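PDB 5D8N: leucine aminopeptidase A1, chloroplastic from Solanum lycopersicum, which removes N-terminal amino acids, preferably leucine, from peptides as a magnesium-dependent homohexameric aminopeptidase and takes part in wound signalling and insect defence. Local coordinates for residues T286-K289 / E290-K294; F490-E493 / K494-W497; S241-S244 / D245-V249; K202-Y205 / A206-V209; A211-I214 / L215-L219. The protein carries 1 engineered substitution. All blocks are in the same frame, centred on the assembly; numbering follows the deposited sequence.

In the fold
Each contact is local, closing within one continuous run of chain, and the five follow in series without nesting or crossing. Contacts 4 and 5 come first, on successive turns of helix 197-221, which packs against strand 31-35 and helices 152-170, 229-242, 327-342 and 519-527. Contact 3 turns the chain from the next helix, 229-242, into edge strand 247-252 of the eight-stranded sheet. Contact 1 then closes the loop between strands 278-284 and 293-305, and touches contact 3 where Pro287 and Thr286 pack on Asp245 and Val246. Last, contact 2 turns the chain from helix 479-488 into strand 496-501 of that sheet, about 22 Å from contact 1 between centres.

Contact 1: residues T286-K289 / E290-K294; sequences TPTK and ERKTK
A local polar contact at the protein surface, in the loop between strands 278-284 and 293-305, joins Thr286 and Thr288 to Glu290 and Lys292. Its centre is the ammonium group of Lys292. Lys292 NZ donates to Thr286 OG1 at 2.8 Å and, more weakly, to Thr286 O at 3.2 Å. Lys292 NZ also forms a salt bridge with Glu290 OE2 at 2.7 Å, meeting that oxygen from above the carboxylate plane. A water accepts from the same ammonium and also takes the N-H of Thr286, linking the lysine to the backbone a second way. A bend at the last torsion of Lys292 (chi4 -71°) swings NZ out of its otherwise extended chain toward these oxygens. In the sheet of the catalytic domain the two strands are not neighbours: strand 347-358 lies between them, so the loop must pass across its beginning, and Thr286 and Glu290 both rest on Ser345 there. Glutamate suits this place because its two oxygens serve different partners. Glu290 OE1 accepts from Thr288 OG1 at 2.6 Å on its syn side, 17° out of the carboxylate plane, while OE2 serves Lys292 and also the backbone N-H of Arg346.

Contact 2: residues F490-E493 / K494-W497; sequences FVDE and KVQW
Val495 N donates to Asp492 O at 2.9 Å with an N-H...O angle of 160°, closing the type I beta turn that leads the chain into strand 496-501 of the catalytic sheet. Asp492, the first residue of the turn, adds a side-chain bond: OD1 accepts from Lys494 N at 3.2 Å, which makes an Asx turn within the beta turn. Aspartate suits this position because its short carboxylate folds back over the next peptide while its second oxygen stays available. Asp492 OD2 forms a salt bridge with Lys494 NZ at 3.2 Å, the ammonium standing well above the carboxylate plane, and the aliphatic CD of Lys494 passes 3.2 Å from Asp492 OD1. With an alanine in place of Asp492, the N-H and the ammonium of Lys494 would probably both lose this mate, leaving the turn easier to deform. Across the base of the turn, Val491 meets Trp497, whose indole NE1 is held by Asp409 and whose side chain also packs on Leu396 and Leu487. Both valine methyls are used: Val491 CG1, anti to the backbone N (chi1 175°), reaches Trp497 CB at 3.7 Å, while Val491 CG2 makes a CH-pi contact over the ring face, 3.8 Å from the centroid of the five-membered ring.

Contact 3: residues S241-S244 / D245-V249; sequences STYS and DVISV
Tyr243 leaves helical geometry (phi -121°, psi 44°) just after helix 229-242, and its carbonyl oxygen gathers the tight turn that follows by accepting two backbone bonds, from Val246 N at 2.9 Å and Ile247 N at 2.8 Å. The first donor sits above the carbonyl plane and the second is only tilted from it, so the oxygen receives them from different directions. Val246 CG2, placed between its own backbone N and carbonyl carbon, comes within 3.4 Å of Tyr243 O and 3.9 Å of Tyr243 CB. From the following residue, Ile247 CD1 approaches Tyr243 CB at 4.1 Å. This is a helix-to-strand connection of the alpha/beta catalytic domain, and branched aliphatic residues suit its strand side, where Val246 and Ile247 also pack on Phe284 of the adjacent strand. Thr242 CG2 lies over the centre of one face of the Tyr243 ring, while the phenol OH bonds to Glu341 and Lys337. Asp245, at the exposed bend, forms a salt bridge with Arg343. The chemistry is thus divided: a doubly used carbonyl fixes the path of the backbone, apolar groups pack beside it, and polar ends anchor the turn to helix 327-342 and Arg343.

Contact 4: residues K202-Y205 / A206-V209; sequences KIKY and AEHV
Helix 197-221 runs between the two parts of the subunit, as the long interdomain helix does in M17 aminopeptidases, and this contact takes up about two of its turns. Regular i to i+4 bonds carry it, among them His208 N to Lys204 O at 2.9 Å and Val209 N to Tyr205 O. Lys204 meets His208 with both its backbone and its side chain. Lys204 O lies over one imidazole face, toward its rim, 3.2 Å from His208 CG. Meanwhile the lysine chain, bent at chi2 (74°) and again at chi4, brings Lys204 CG to 3.7 Å from His208 NE2. Were His208 replaced by an alanine, the methylenes of Lys204 would probably lose their flat neighbour, the lysine would be freer to swing, and a gap would open beside Ile342. One residue further along the helix, Val209 CG2 sits over the Tyr205 ring in a CH-pi contact, 4.1 Å from its centroid and 19° off the normal. The phenol OH is held by Glu524 of helix 519-527, while Ala206 is small enough to fit against Thr164 of helix 152-170. Glu207 OE1 touches Lys204 CD at 3.5 Å, and a bound magnesium ion lies about 4 Å from the Glu207 side chain. With Lys204 NZ 5.4 Å from Glu207 OE1, attraction between the charges is probably felt without a salt bridge, while Lys204 and Glu341 would probably pull the ionisation of His208 in opposite directions.

Contact 5: residues A211-I214 / L215-L219; sequences AGVI and LGREL
Arg217 N donates to Val213 O at 2.9 Å, and Glu218 N reaches Ile214 O at the same distance of 2.9 Å. Gly216 N to Gly212 O at 3.0 Å and Leu215 N to Ala211 O at 3.1 Å continue the i to i+4 series. Arginine uses its length here: with CG beside the backbone N (chi1 -67°) and the chain extended from there to NE, its guanidinium reaches Thr515 O through NE and, weakly, Leu168 O through NH1. It travels alongside Val213, whose CG1 lies 4.0 Å from Arg217 NE, so a methyl flanks the start of the charged group. These turns belong to the second half of helix 197-221, which leads toward Val220 and Ala222 at a magnesium site. Gly212 and Gly216, one turn apart and both buried, keep the helix slim along one line. Elsewhere apolar branches face separate neighbours: Ile214 packs on Val167 and Leu168 of helix 152-170, whereas Leu215 leans on Ile239 of helix 229-242. Close to the backbone, Leu215 CB passes 3.5 Å from Ala211 O. The extended Glu218 chain likewise brings CG to 3.5 Å from Ile214 O before packing on Phe171.

Contact 1: residues T286-K289 / E290-K294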
loop_
_atom_site.group_PDB
_atom_site.type_symbol
_atom_site.label_atom_id
_atom_site.label_comp_id
_atom_site.label_asym_id
_atom_site.label_seq_id
_atom_site.Cartn_x
_atom_site.Cartn_y
_atom_site.Cartn_z
ATOM N N THR A 286 -37.111 9.406 39.646
ATOM C CA THR A 286 -38.408 9.172 40.319
ATOM C C THR A 286 -38.943 10.483 40.929
ATOM O O THR A 286 -38.160 11.377 41.253
ATOM C CB THR A 286 -38.351 8.125 41.441
ATOM O OG1 THR A 286 -37.328 8.497 42.367
ATOM C CG2 THR A 286 -38.064 6.744 40.892
ATOM N N PRO A 287 -40.276 10.665 40.951
ATOM C CA PRO A 287 -40.859 11.953 41.369
ATOM C C PRO A 287 -40.637 12.308 42.855
ATOM O O PRO A 287 -40.823 13.448 43.268
ATOM C CB PRO A 287 -42.358 11.765 41.133
ATOM C CG PRO A 287 -42.484 10.592 40.232
ATOM C CD PRO A 287 -41.282 9.714 40.450
ATOM N N THR A 288 -40.125 11.360 43.633
ATOM C CA THR A 288 -39.928 11.565 45.051
ATOM C C THR A 288 -38.813 12.574 45.308
ATOM O O THR A 288 -38.043 12.879 44.401
ATOM C CB THR A 288 -39.632 10.236 45.765
ATOM O OG1 THR A 288 -38.488 9.603 45.188
ATOM C CG2 THR A 288 -40.821 9.281 45.662
ATOM N N LYS A 289 -38.742 13.098 46.529
ATOM C CA LYS A 289 -37.980 14.315 46.794
ATOM C C LYS A 289 -36.784 14.119 47.736
ATOM O O LYS A 289 -36.133 15.086 48.102
ATOM C CB LYS A 289 -38.905 15.422 47.318
ATOM C CG LYS A 289 -39.777 16.078 46.256
ATOM C CD LYS A 289 -40.776 17.042 46.886
ATOM C CE LYS A 289 -40.086 18.184 47.616
ATOM N NZ LYS A 289 -41.024 19.238 48.096
ATOM N N GLU A 290 -36.363 12.883 47.966
ATOM C CA GLU A 290 -35.063 12.647 48.575
ATOM C C GLU A 290 -33.914 13.206 47.708
ATOM O O GLU A 290 -34.125 13.582 46.548
ATOM C CB GLU A 290 -34.874 11.155 48.851
ATOM C CG GLU A 290 -34.410 10.293 47.673
ATOM C CD GLU A 290 -35.433 10.113 46.554
ATOM O OE1 GLU A 290 -36.602 10.527 46.688
ATOM O OE2 GLU A 290 -35.074 9.542 45.501
ATOM N N ARG A 291 -32.735 13.353 48.318
ATOM C CA ARG A 291 -31.523 13.782 47.626
ATOM C C ARG A 291 -31.153 12.772 46.537
ATOM O O ARG A 291 -31.104 11.565 46.783
ATOM C CB ARG A 291 -30.327 13.956 48.580
ATOM C CG ARG A 291 -29.945 15.411 48.842
ATOM C CD ARG A 291 -29.058 16.016 47.765
ATOM N NE ARG A 291 -27.721 15.428 47.759
ATOM C CZ ARG A 291 -26.978 15.249 46.668
ATOM N NH1 ARG A 291 -27.429 15.603 45.469
ATOM N NH2 ARG A 291 -25.783 14.685 46.768
ATOM N N LYS A 292 -30.880 13.290 45.342
ATOM C CA LYS A 292 -30.464 12.474 44.216
ATOM C C LYS A 292 -29.061 12.846 43.738
ATOM O O LYS A 292 -28.732 14.019 43.585
ATOM C CB LYS A 292 -31.498 12.574 43.089
ATOM C CG LYS A 292 -32.882 12.088 43.510
ATOM C CD LYS A 292 -33.903 12.329 42.422
ATOM C CE LYS A 292 -35.337 12.066 42.866
ATOM N NZ LYS A 292 -35.651 10.621 43.072
ATOM N N THR A 293 -28.241 11.831 43.484
ATOM C CA THR A 293 -26.952 11.999 42.822
ATOM C C THR A 293 -27.186 12.205 41.327
ATOM O O THR A 293 -27.937 11.454 40.720
ATOM C CB THR A 293 -26.095 10.734 43.024
ATOM O OG1 THR A 293 -25.860 10.565 44.422
ATOM C CG2 THR A 293 -24.728 10.864 42.358
ATOM N N LYS A 294 -26.575 13.233 40.741
ATOM C CA LYS A 294 -26.795 13.597 39.340
ATOM C C LYS A 294 -25.705 13.027 38.448
ATOM O O LYS A 294 -24.510 13.333 38.600
ATOM C CB LYS A 294 -26.866 15.112 39.179
ATOM C CG LYS A 294 -28.083 15.714 39.870
ATOM C CD LYS A 294 -28.145 17.231 39.787
ATOM C CE LYS A 294 -28.441 17.670 38.353
ATOM N NZ LYS A 294 -28.481 19.151 38.170
HETATM O O HOH W 1 -34.594 8.575 41.232
#

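Contact 2: residues F490-E493 / K494-W497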
loop_
_atom_site.group_PDB
_atom_site.type_symbol
_atom_site.label_atom_id
_atom_site.label_comp_id
_atom_site.label_asym_id
_atom_site.label_seq_id
_atom_site.Cartn_x
_atom_site.Cartn_y
_atom_site.Cartn_z
ATOM N N PHE A 490 -13.049 19.086 26.840
ATOM C CA PHE A 490 -14.430 19.529 26.760
ATOM C C PHE A 490 -15.235 19.164 27.994
ATOM O O PHE A 490 -16.480 19.210 27.997
ATOM C CB PHE A 490 -15.048 18.974 25.480
ATOM C CG PHE A 490 -14.274 19.354 24.262
ATOM C CD1 PHE A 490 -14.366 20.639 23.739
ATOM C CD2 PHE A 490 -13.330 18.491 23.741
ATOM C CE1 PHE A 490 -13.522 21.042 22.729
ATOM C CE2 PHE A 490 -12.542 18.869 22.666
ATOM C CZ PHE A 490 -12.600 20.163 22.188
ATOM N N VAL A 491 -14.515 18.780 29.039
ATOM C CA VAL A 491 -15.115 18.361 30.281
ATOM C C VAL A 491 -14.661 19.322 31.379
ATOM O O VAL A 491 -13.475 19.535 31.636
ATOM C CB VAL A 491 -14.708 16.929 30.665
ATOM C CG1 VAL A 491 -15.248 16.553 32.036
ATOM C CG2 VAL A 491 -15.202 15.933 29.627
ATOM N N ASP A 492 -15.644 19.836 32.084
ATOM C CA ASP A 492 -15.415 20.681 33.249
ATOM C C ASP A 492 -14.626 19.894 34.276
ATOM O O ASP A 492 -15.021 18.802 34.695
ATOM C CB ASP A 492 -16.797 21.006 33.802
ATOM C CG ASP A 492 -16.797 22.135 34.775
ATOM O OD1 ASP A 492 -15.836 22.271 35.566
ATOM O OD2 ASP A 492 -17.825 22.845 34.734
ATOM N N GLU A 493 -13.564 20.502 34.769
ATOM C CA GLU A 493 -12.662 19.831 35.691
ATOM C C GLU A 493 -13.304 19.425 37.017
ATOM O O GLU A 493 -12.883 18.465 37.651
ATOM C CB GLU A 493 -11.472 20.766 35.942
ATOM C CG GLU A 493 -10.394 20.240 36.885
ATOM C CD GLU A 493 -8.996 20.675 36.458
ATOM O OE1 GLU A 493 -8.768 21.902 36.355
ATOM O OE2 GLU A 493 -8.116 19.810 36.237
ATOM N N LYS A 494 -14.337 20.129 37.445
ATOM C CA LYS A 494 -15.001 19.751 38.677
ATOM C C LYS A 494 -15.941 18.548 38.497
ATOM O O LYS A 494 -16.534 18.070 39.454
ATOM C CB LYS A 494 -15.752 20.951 39.270
ATOM C CG LYS A 494 -17.146 21.176 38.689
ATOM C CD LYS A 494 -17.387 22.648 38.337
ATOM C CE LYS A 494 -18.860 23.056 38.316
ATOM N NZ LYS A 494 -19.639 22.250 37.323
ATOM N N VAL A 495 -16.179 18.110 37.274
ATOM C CA VAL A 495 -17.060 16.958 37.090
ATOM C C VAL A 495 -16.179 15.716 37.006
ATOM O O VAL A 495 -15.178 15.706 36.300
ATOM C CB VAL A 495 -17.902 17.160 35.822
ATOM C CG1 VAL A 495 -18.765 15.949 35.548
ATOM C CG2 VAL A 495 -18.790 18.392 35.978
ATOM N N GLN A 496 -16.557 14.634 37.669
ATOM C CA GLN A 496 -15.836 13.376 37.468
ATOM C C GLN A 496 -16.270 12.738 36.151
ATOM O O GLN A 496 -17.442 12.773 35.795
ATOM C CB GLN A 496 -16.128 12.391 38.591
ATOM C CG GLN A 496 -15.745 12.878 39.974
ATOM C CD GLN A 496 -15.799 11.756 40.992
ATOM O OE1 GLN A 496 -16.178 10.637 40.686
ATOM N NE2 GLN A 496 -15.524 12.082 42.229
ATOM N N TRP A 497 -15.314 12.266 35.367
ATOM C CA TRP A 497 -15.598 11.850 34.006
ATOM C C TRP A 497 -14.711 10.684 33.615
ATOM O O TRP A 497 -13.507 10.667 33.878
ATOM C CB TRP A 497 -15.443 13.022 33.054
ATOM C CG TRP A 497 -15.216 12.612 31.618
ATOM C CD1 TRP A 497 -16.151 12.089 30.756
ATOM C CD2 TRP A 497 -13.960 12.534 30.941
ATOM N NE1 TRP A 497 -15.571 11.792 29.562
ATOM C CE2 TRP A 497 -14.231 12.085 29.635
ATOM C CE3 TRP A 497 -12.684 13.007 31.235
ATOM C CZ2 TRP A 497 -13.245 11.999 28.655
ATOM C CZ3 TRP A 497 -11.689 12.869 30.267
ATOM C CH2 TRP A 497 -11.983 12.387 28.997
#

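Contact 3: residues S241-S244 / D245-V249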
loop_
_atom_site.group_PDB
_atom_site.type_symbol
_atom_site.label_atom_id
_atom_site.label_comp_id
_atom_site.label_asym_id
_atom_site.label_seq_id
_atom_site.Cartn_x
_atom_site.Cartn_y
_atom_site.Cartn_z
ATOM N N SER A 241 -41.973 7.768 26.421
ATOM C CA SER A 241 -43.405 7.576 26.371
ATOM C C SER A 241 -43.818 6.368 27.199
ATOM O O SER A 241 -44.782 6.434 27.961
ATOM C CB SER A 241 -43.852 7.396 24.922
ATOM O OG SER A 241 -45.227 7.079 24.930
ATOM N N THR A 242 -43.020 5.304 27.131
ATOM C CA THR A 242 -43.301 4.082 27.868
ATOM C C THR A 242 -43.191 4.346 29.366
ATOM O O THR A 242 -43.856 3.688 30.155
ATOM C CB THR A 242 -42.354 2.941 27.458
ATOM O OG1 THR A 242 -42.480 2.708 26.052
ATOM C CG2 THR A 242 -42.687 1.655 28.165
ATOM N N TYR A 243 -42.235 5.179 29.765
ATOM C CA TYR A 243 -41.929 5.340 31.184
ATOM C C TYR A 243 -42.110 6.804 31.606
ATOM O O TYR A 243 -41.273 7.366 32.317
ATOM C CB TYR A 243 -40.511 4.833 31.494
ATOM C CG TYR A 243 -40.231 3.404 31.054
ATOM C CD1 TYR A 243 -40.731 2.318 31.776
ATOM C CD2 TYR A 243 -39.432 3.142 29.958
ATOM C CE1 TYR A 243 -40.532 1.013 31.353
ATOM C CE2 TYR A 243 -39.226 1.846 29.518
ATOM C CZ TYR A 243 -39.806 0.794 30.205
ATOM O OH TYR A 243 -39.641 -0.490 29.749
ATOM N N SER A 244 -43.202 7.406 31.144
ATOM C CA SER A 244 -43.338 8.858 31.162
ATOM C C SER A 244 -43.402 9.480 32.563
ATOM O O SER A 244 -43.178 10.674 32.723
ATOM C CB SER A 244 -44.576 9.294 30.362
ATOM O OG SER A 244 -45.723 8.718 30.942
ATOM N N ASP A 245 -43.666 8.687 33.589
ATOM C CA ASP A 245 -43.664 9.219 34.945
ATOM C C ASP A 245 -42.278 9.278 35.571
ATOM O O ASP A 245 -42.093 10.016 36.543
ATOM C CB ASP A 245 -44.601 8.421 35.854
ATOM C CG ASP A 245 -44.133 7.002 36.062
ATOM O OD1 ASP A 245 -43.515 6.431 35.146
ATOM O OD2 ASP A 245 -44.467 6.427 37.111
ATOM N N VAL A 246 -41.288 8.641 34.938
ATOM C CA VAL A 246 -39.899 8.734 35.398
ATOM C C VAL A 246 -38.854 9.167 34.366
ATOM O O VAL A 246 -37.720 9.472 34.725
ATOM C CB VAL A 246 -39.453 7.403 36.012
ATOM C CG1 VAL A 246 -40.259 7.145 37.287
ATOM C CG2 VAL A 246 -39.621 6.255 35.042
ATOM N N ILE A 247 -39.223 9.160 33.087
ATOM C CA ILE A 247 -38.323 9.624 32.047
ATOM C C ILE A 247 -38.977 10.726 31.219
ATOM O O ILE A 247 -40.032 10.535 30.632
ATOM C CB ILE A 247 -37.850 8.460 31.146
ATOM C CG1 ILE A 247 -37.018 7.458 31.957
ATOM C CG2 ILE A 247 -37.043 9.006 29.981
ATOM C CD1 ILE A 247 -36.644 6.191 31.197
ATOM N N SER A 248 -38.285 11.857 31.112
ATOM C CA SER A 248 -38.658 12.921 30.212
ATOM C C SER A 248 -37.689 12.968 29.035
ATOM O O SER A 248 -36.554 12.470 29.109
ATOM C CB SER A 248 -38.630 14.267 30.941
ATOM O OG SER A 248 -37.312 14.571 31.372
ATOM N N VAL A 249 -38.116 13.630 27.965
ATOM C CA VAL A 249 -37.297 13.701 26.759
ATOM C C VAL A 249 -37.331 15.108 26.191
ATOM O O VAL A 249 -38.353 15.792 26.268
ATOM C CB VAL A 249 -37.756 12.700 25.685
ATOM C CG1 VAL A 249 -39.191 12.991 25.240
ATOM C CG2 VAL A 249 -36.822 12.757 24.494
#

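Contact 4: residues K202-Y205 / A206-V209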
loop_
_atom_site.group_PDB
_atom_site.type_symbol
_atom_site.label_atom_id
_atom_site.label_comp_id
_atom_site.label_asym_id
_atom_site.label_seq_id
_atom_site.Cartn_x
_atom_site.Cartn_y
_atom_site.Cartn_z
ATOM N N LYS A 202 -34.986 -10.701 41.592
ATOM C CA LYS A 202 -33.687 -10.673 40.950
ATOM C C LYS A 202 -33.794 -11.109 39.485
ATOM O O LYS A 202 -33.143 -10.547 38.603
ATOM C CB LYS A 202 -32.727 -11.584 41.703
ATOM C CG LYS A 202 -31.266 -11.332 41.348
ATOM C CD LYS A 202 -30.691 -10.081 41.999
ATOM C CE LYS A 202 -29.313 -9.766 41.424
ATOM N NZ LYS A 202 -28.711 -8.529 42.002
ATOM N N ILE A 203 -34.650 -12.083 39.225
ATOM C CA ILE A 203 -34.900 -12.539 37.880
ATOM C C ILE A 203 -35.521 -11.400 37.083
ATOM O O ILE A 203 -35.178 -11.211 35.919
ATOM C CB ILE A 203 -35.779 -13.805 37.852
ATOM C CG1 ILE A 203 -34.975 -15.012 38.345
ATOM C CG2 ILE A 203 -36.348 -14.083 36.467
ATOM C CD1 ILE A 203 -35.838 -16.215 38.665
ATOM N N LYS A 204 -36.450 -10.679 37.696
ATOM C CA LYS A 204 -37.134 -9.584 37.043
ATOM C C LYS A 204 -36.120 -8.475 36.683
ATOM O O LYS A 204 -36.216 -7.837 35.621
ATOM C CB LYS A 204 -38.224 -9.062 37.971
ATOM C CG LYS A 204 -39.359 -8.350 37.273
ATOM C CD LYS A 204 -40.297 -9.279 36.528
ATOM C CE LYS A 204 -41.684 -8.662 36.421
ATOM N NZ LYS A 204 -41.698 -7.257 35.907
ATOM N N TYR A 205 -35.229 -8.172 37.617
ATOM C CA TYR A 205 -34.167 -7.205 37.382
ATOM C C TYR A 205 -33.393 -7.619 36.135
ATOM O O TYR A 205 -33.168 -6.791 35.251
ATOM C CB TYR A 205 -33.233 -7.100 38.597
ATOM C CG TYR A 205 -31.898 -6.400 38.355
ATOM C CD1 TYR A 205 -31.797 -5.013 38.273
ATOM C CD2 TYR A 205 -30.723 -7.118 38.334
ATOM C CE1 TYR A 205 -30.583 -4.388 38.007
ATOM C CE2 TYR A 205 -29.500 -6.495 38.154
ATOM C CZ TYR A 205 -29.439 -5.138 37.949
ATOM O OH TYR A 205 -28.209 -4.528 37.764
ATOM N N ALA A 206 -33.005 -8.890 36.078
ATOM C CA ALA A 206 -32.223 -9.404 34.953
ATOM C C ALA A 206 -33.016 -9.214 33.666
ATOM O O ALA A 206 -32.469 -8.813 32.630
ATOM C CB ALA A 206 -31.876 -10.876 35.142
ATOM N N GLU A 207 -34.308 -9.516 33.728
ATOM C CA GLU A 207 -35.161 -9.339 32.562
ATOM C C GLU A 207 -35.193 -7.878 32.112
ATOM O O GLU A 207 -35.205 -7.624 30.916
ATOM C CB GLU A 207 -36.583 -9.877 32.784
ATOM C CG GLU A 207 -36.637 -11.389 32.893
ATOM C CD GLU A 207 -37.996 -11.917 33.340
ATOM O OE1 GLU A 207 -38.561 -11.354 34.292
ATOM O OE2 GLU A 207 -38.512 -12.879 32.736
ATOM N N HIS A 208 -35.231 -6.946 33.059
ATOM C CA HIS A 208 -35.266 -5.534 32.718
ATOM C C HIS A 208 -33.964 -5.138 32.016
ATOM O O HIS A 208 -33.979 -4.403 31.025
ATOM C CB HIS A 208 -35.451 -4.664 33.967
ATOM C CG HIS A 208 -36.752 -4.883 34.667
ATOM N ND1 HIS A 208 -37.891 -5.283 34.001
ATOM C CD2 HIS A 208 -37.130 -4.633 35.945
ATOM C CE1 HIS A 208 -38.908 -5.303 34.843
ATOM N NE2 HIS A 208 -38.461 -4.949 36.034
ATOM N N VAL A 209 -32.848 -5.611 32.553
ATOM C CA VAL A 209 -31.567 -5.313 31.952
ATOM C C VAL A 209 -31.519 -5.912 30.539
ATOM O O VAL A 209 -31.104 -5.236 29.604
ATOM C CB VAL A 209 -30.419 -5.829 32.841
ATOM C CG1 VAL A 209 -29.094 -5.706 32.112
ATOM C CG2 VAL A 209 -30.365 -5.029 34.122
#

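Contact 5: residues A211-I214 / L215-L219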
loop_
_atom_site.group_PDB
_atom_site.type_symbol
_atom_site.label_atom_id
_atom_site.label_comp_id
_atom_site.label_asym_id
_atom_site.label_seq_id
_atom_site.Cartn_x
_atom_site.Cartn_y
_atom_site.Cartn_z
ATOM N N ALA A 211 -33.816 -6.478 28.432
ATOM C CA ALA A 211 -34.611 -5.752 27.454
ATOM C C ALA A 211 -33.848 -4.526 26.957
ATOM O O ALA A 211 -33.944 -4.145 25.784
ATOM C CB ALA A 211 -35.977 -5.371 28.032
ATOM N N GLY A 212 -33.067 -3.920 27.842
ATOM C CA GLY A 212 -32.133 -2.882 27.435
ATOM C C GLY A 212 -31.001 -3.375 26.547
ATOM O O GLY A 212 -30.668 -2.745 25.568
ATOM N N VAL A 213 -30.411 -4.516 26.871
ATOM C CA VAL A 213 -29.346 -5.082 26.055
ATOM C C VAL A 213 -29.850 -5.383 24.637
ATOM O O VAL A 213 -29.200 -5.070 23.637
ATOM C CB VAL A 213 -28.791 -6.352 26.698
ATOM C CG1 VAL A 213 -27.808 -7.040 25.766
ATOM C CG2 VAL A 213 -28.088 -6.024 28.016
ATOM N N ILE A 214 -31.035 -5.963 24.560
ATOM C CA ILE A 214 -31.647 -6.327 23.286
ATOM C C ILE A 214 -32.013 -5.117 22.432
ATOM O O ILE A 214 -31.709 -5.099 21.245
ATOM C CB ILE A 214 -32.859 -7.240 23.510
ATOM C CG1 ILE A 214 -32.335 -8.628 23.876
ATOM C CG2 ILE A 214 -33.729 -7.316 22.249
ATOM C CD1 ILE A 214 -33.410 -9.560 24.403
ATOM N N LEU A 215 -32.503 -4.054 23.055
ATOM C CA LEU A 215 -32.682 -2.805 22.344
ATOM C C LEU A 215 -31.348 -2.302 21.774
ATOM O O LEU A 215 -31.290 -1.854 20.622
ATOM C CB LEU A 215 -33.293 -1.731 23.270
ATOM C CG LEU A 215 -33.375 -0.320 22.688
ATOM C CD1 LEU A 215 -34.251 -0.317 21.446
ATOM C CD2 LEU A 215 -33.910 0.659 23.709
ATOM N N GLY A 216 -30.294 -2.332 22.587
ATOM C CA GLY A 216 -28.984 -1.960 22.099
ATOM C C GLY A 216 -28.515 -2.768 20.890
ATOM O O GLY A 216 -28.045 -2.210 19.911
ATOM N N ARG A 217 -28.658 -4.090 20.937
ATOM C CA ARG A 217 -28.331 -4.944 19.793
ATOM C C ARG A 217 -29.125 -4.547 18.564
ATOM O O ARG A 217 -28.553 -4.404 17.470
ATOM C CB ARG A 217 -28.657 -6.406 20.102
ATOM C CG ARG A 217 -27.764 -6.984 21.180
ATOM C CD ARG A 217 -27.946 -8.475 21.316
ATOM N NE ARG A 217 -27.054 -8.991 22.349
ATOM C CZ ARG A 217 -27.006 -10.270 22.705
ATOM N NH1 ARG A 217 -27.773 -11.146 22.068
ATOM N NH2 ARG A 217 -26.324 -10.636 23.787
ATOM N N GLU A 218 -30.425 -4.317 18.748
ATOM C CA GLU A 218 -31.262 -3.930 17.606
ATOM C C GLU A 218 -30.869 -2.608 16.973
ATOM O O GLU A 218 -30.801 -2.488 15.744
ATOM C CB GLU A 218 -32.728 -3.896 18.018
ATOM C CG GLU A 218 -33.321 -5.286 18.199
ATOM C CD GLU A 218 -34.794 -5.238 18.576
ATOM O OE1 GLU A 218 -35.198 -4.265 19.254
ATOM O OE2 GLU A 218 -35.521 -6.216 18.277
ATOM N N LEU A 219 -30.474 -1.660 17.818
ATOM C CA LEU A 219 -30.117 -0.346 17.304
ATOM C C LEU A 219 -28.843 -0.435 16.466
ATOM O O LEU A 219 -28.711 0.250 15.468
ATOM C CB LEU A 219 -29.956 0.652 18.444
ATOM C CG LEU A 219 -31.264 1.023 19.138
ATOM C CD1 LEU A 219 -30.974 1.889 20.346
ATOM C CD2 LEU A 219 -32.194 1.754 18.185
#